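Local coordinates for CurH (Lyngbya majuscula, PDB 3KG7), which is a curacin polyketide synthase module whose dehydratase domain probably removes water from a beta-hydroxyacyl intermediate, at residues V203-C208 against G276-F281. Numbering follows the deposited sequence.
Sequences VLIDAC and GRINGF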
ATOM      1  N   VAL C 203      24.236  -8.607   1.975  1.00 78.66           N
ATOM      2  CA  VAL C 203      25.613  -9.047   1.723  1.00 77.16           C
ATOM      3  C   VAL C 203      26.197  -9.850   2.890  1.00 79.30           C
ATOM      4  O   VAL C 203      26.757 -10.931   2.694  1.00 82.49           O
ATOM      5  CB  VAL C 203      26.512  -7.860   1.372  1.00 76.13           C
ATOM      6  CG1 VAL C 203      27.981  -8.249   1.392  1.00 75.02           C
ATOM      7  CG2 VAL C 203      26.106  -7.291   0.011  1.00 76.07           C
ATOM      8  N   LEU C 204      26.040  -9.333   4.103  1.00 79.97           N
ATOM      9  CA  LEU C 204      26.566  -9.996   5.292  1.00 80.65           C
ATOM     10  C   LEU C 204      25.937 -11.363   5.524  1.00 81.64           C
ATOM     11  O   LEU C 204      26.634 -12.309   5.900  1.00 82.05           O
ATOM     12  CB  LEU C 204      26.364  -9.116   6.522  1.00 81.85           C
ATOM     13  CG  LEU C 204      27.118  -7.789   6.555  1.00 82.36           C
ATOM     14  CD1 LEU C 204      26.492  -6.867   7.617  1.00 84.34           C
ATOM     15  CD2 LEU C 204      28.597  -8.016   6.814  1.00 80.79           C
ATOM     16  N   ILE C 205      24.624 -11.473   5.323  1.00 81.76           N
ATOM     17  CA  ILE C 205      23.986 -12.781   5.475  1.00 82.42           C
ATOM     18  C   ILE C 205      24.388 -13.691   4.316  1.00 83.79           C
ATOM     19  O   ILE C 205      24.549 -14.898   4.504  1.00 86.54           O
ATOM     20  CB  ILE C 205      22.436 -12.729   5.755  1.00 82.62           C
ATOM     21  CG1 ILE C 205      21.921 -14.122   6.155  1.00 82.61           C
ATOM     22  CG2 ILE C 205      21.653 -12.125   4.587  1.00 82.67           C
ATOM     23  CD1 ILE C 205      20.475 -14.155   6.639  1.00 84.34           C
ATOM     24  N   ASP C 206      24.618 -13.113   3.140  1.00 83.64           N
ATOM     25  CA  ASP C 206      25.088 -13.929   2.029  1.00 82.94           C
ATOM     26  C   ASP C 206      26.463 -14.499   2.279  1.00 82.53           C
ATOM     27  O   ASP C 206      26.721 -15.645   1.939  1.00 86.24           O
ATOM     28  CB  ASP C 206      25.103 -13.200   0.697  1.00 84.35           C
ATOM     29  CG  ASP C 206      25.327 -14.157  -0.443  1.00 87.41           C
ATOM     30  OD1 ASP C 206      24.466 -15.050  -0.614  1.00 88.36           O
ATOM     31  OD2 ASP C 206      26.376 -14.062  -1.124  1.00 89.66           O
ATOM     32  N   ALA C 207      27.336 -13.688   2.867  1.00 80.31           N
ATOM     33  CA  ALA C 207      28.694 -14.103   3.188  1.00 78.44           C
ATOM     34  C   ALA C 207      28.737 -15.340   4.077  1.00 80.05           C
ATOM     35  O   ALA C 207      29.658 -16.149   3.987  1.00 82.27           O
ATOM     36  CB  ALA C 207      29.434 -12.974   3.841  1.00 77.19           C
ATOM     37  N   CYS C 208      27.737 -15.491   4.933  1.00 80.16           N
ATOM     38  CA  CYS C 208      27.672 -16.632   5.848  1.00 80.84           C
ATOM     39  C   CYS C 208      27.573 -17.975   5.132  1.00 81.31           C
ATOM     40  O   CYS C 208      27.893 -19.025   5.708  1.00 81.77           O
ATOM     41  CB  CYS C 208      26.478 -16.467   6.788  1.00 80.08           C
ATOM     42  SG  CYS C 208      26.638 -15.022   7.833  1.00 83.28           S
ATOM     43  N   GLY C 276      23.023 -16.139  16.087  1.00 80.36           N
ATOM     44  CA  GLY C 276      22.110 -16.421  14.992  1.00 80.33           C
ATOM     45  C   GLY C 276      22.475 -17.715  14.301  1.00 80.96           C
ATOM     46  O   GLY C 276      23.595 -18.211  14.454  1.00 82.40           O
ATOM     47  N   ARG C 277      21.530 -18.281  13.555  1.00 81.75           N
ATOM     48  CA  ARG C 277      21.811 -19.493  12.786  1.00 83.59           C
ATOM     49  C   ARG C 277      20.932 -19.620  11.556  1.00 82.48           C
ATOM     50  O   ARG C 277      19.837 -19.057  11.499  1.00 83.07           O
ATOM     51  CB  ARG C 277      21.707 -20.752  13.657  1.00 84.77           C
ATOM     52  CG  ARG C 277      20.305 -21.084  14.148  1.00 88.19           C
ATOM     53  CD  ARG C 277      20.311 -22.346  14.996  1.00 88.95           C
ATOM     54  NE  ARG C 277      21.001 -23.446  14.317  1.00 92.96           N
ATOM     55  CZ  ARG C 277      21.464 -24.539  14.923  1.00 93.70           C
ATOM     56  NH1 ARG C 277      21.320 -24.695  16.235  1.00 93.44           N
ATOM     57  NH2 ARG C 277      22.075 -25.479  14.211  1.00 92.29           N
ATOM     58  N   ILE C 278      21.444 -20.353  10.570  1.00 80.62           N
ATOM     59  CA  ILE C 278      20.722 -20.666   9.347  1.00 79.43           C
ATOM     60  C   ILE C 278      20.670 -22.185   9.237  1.00 80.71           C
ATOM     61  O   ILE C 278      21.712 -22.840   9.125  1.00 80.74           O
ATOM     62  CB  ILE C 278      21.431 -20.070   8.097  1.00 79.42           C
ATOM     63  CG1 ILE C 278      21.652 -18.563   8.269  1.00 77.00           C
ATOM     64  CG2 ILE C 278      20.636 -20.360   6.811  1.00 77.72           C
ATOM     65  CD1 ILE C 278      22.801 -18.018   7.488  1.00 77.00           C
ATOM     66  N   ASN C 279      19.461 -22.740   9.292  1.00 82.07           N
ATOM     67  CA  ASN C 279      19.261 -24.188   9.193  1.00 83.64           C
ATOM     68  C   ASN C 279      18.654 -24.630   7.869  1.00 82.62           C
ATOM     69  O   ASN C 279      17.707 -24.026   7.365  1.00 83.04           O
ATOM     70  CB  ASN C 279      18.405 -24.719  10.346  1.00 85.52           C
ATOM     71  CG  ASN C 279      19.041 -24.490  11.693  1.00 88.01           C
ATOM     72  OD1 ASN C 279      20.088 -25.059  12.004  1.00 89.40           O
ATOM     73  ND2 ASN C 279      18.408 -23.655  12.512  1.00 89.02           N
ATOM     74  N   GLY C 280      19.210 -25.702   7.319  1.00 81.71           N
ATOM     75  CA  GLY C 280      18.700 -26.287   6.088  1.00 81.52           C
ATOM     76  C   GLY C 280      18.866 -25.408   4.867  1.00 81.42           C
ATOM     77  O   GLY C 280      18.015 -25.424   3.977  1.00 81.30           O
ATOM     78  N   PHE C 281      19.963 -24.646   4.831  1.00 80.25           N
ATOM     79  CA  PHE C 281      20.298 -23.802   3.681  1.00 79.69           C
ATOM     80  C   PHE C 281      20.539 -24.670   2.451  1.00 79.83           C
ATOM     81  O   PHE C 281      21.573 -25.336   2.342  1.00 79.93           O
ATOM     82  CB  PHE C 281      21.526 -22.922   3.970  1.00 79.13           C
ATOM     83  CG  PHE C 281      21.872 -21.965   2.849  1.00 79.66           C
ATOM     84  CD1 PHE C 281      22.950 -22.218   2.003  1.00 80.04           C
ATOM     85  CD2 PHE C 281      21.114 -20.810   2.635  1.00 79.28           C
ATOM     86  CE1 PHE C 281      23.269 -21.331   0.954  1.00 80.24           C
ATOM     87  CE2 PHE C 281      21.433 -19.920   1.592  1.00 78.71           C
ATOM     88  CZ  PHE C 281      22.511 -20.183   0.755  1.00 77.65           C
TER
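Ile205, in the short helix 202-207, meets the strand 274-286 through its CG1 methylene, which lies 4.2 Å from CD1 of Ile278. Its CG1 extends anti to the backbone N (chi1 -169°), and this brings the end of the side chain closer to the strand than the direction of its first bond would suggest. At Asp206, the next position, a weak hydrogen bond joins OD2 to Tyr164 OH. Cys208, three residues on from Ile205, supplies the second touch by its methylene, with CB 4.1 Å from the same CD1 of Ile278. One methyl group thus reaches both residues. Ile278 points its CB toward the helix; its CG1 branch, anti to the carbonyl carbon (chi1 -54°), leads to that methyl. The contact is small, burying 99 Å² in all, and wholly apolar. Met234 touches both isoleucines, Leu267 packs on Cys208 and Ile278, and Val52 of helix 52-62 adds to the surroundings of Ile205. Just past Ile278, a G1 beta bulge forms where Gly280 and Phe281 pair opposite Tyr263, and the strand turns a corner at Gly280. Buried aliphatic groups thus seat helix 202-207 against its antiparallel sheet, consistent with the central helix of the second hotdog, held in the curve of the sheet, in the double hotdog fold of polyketide synthase dehydratases.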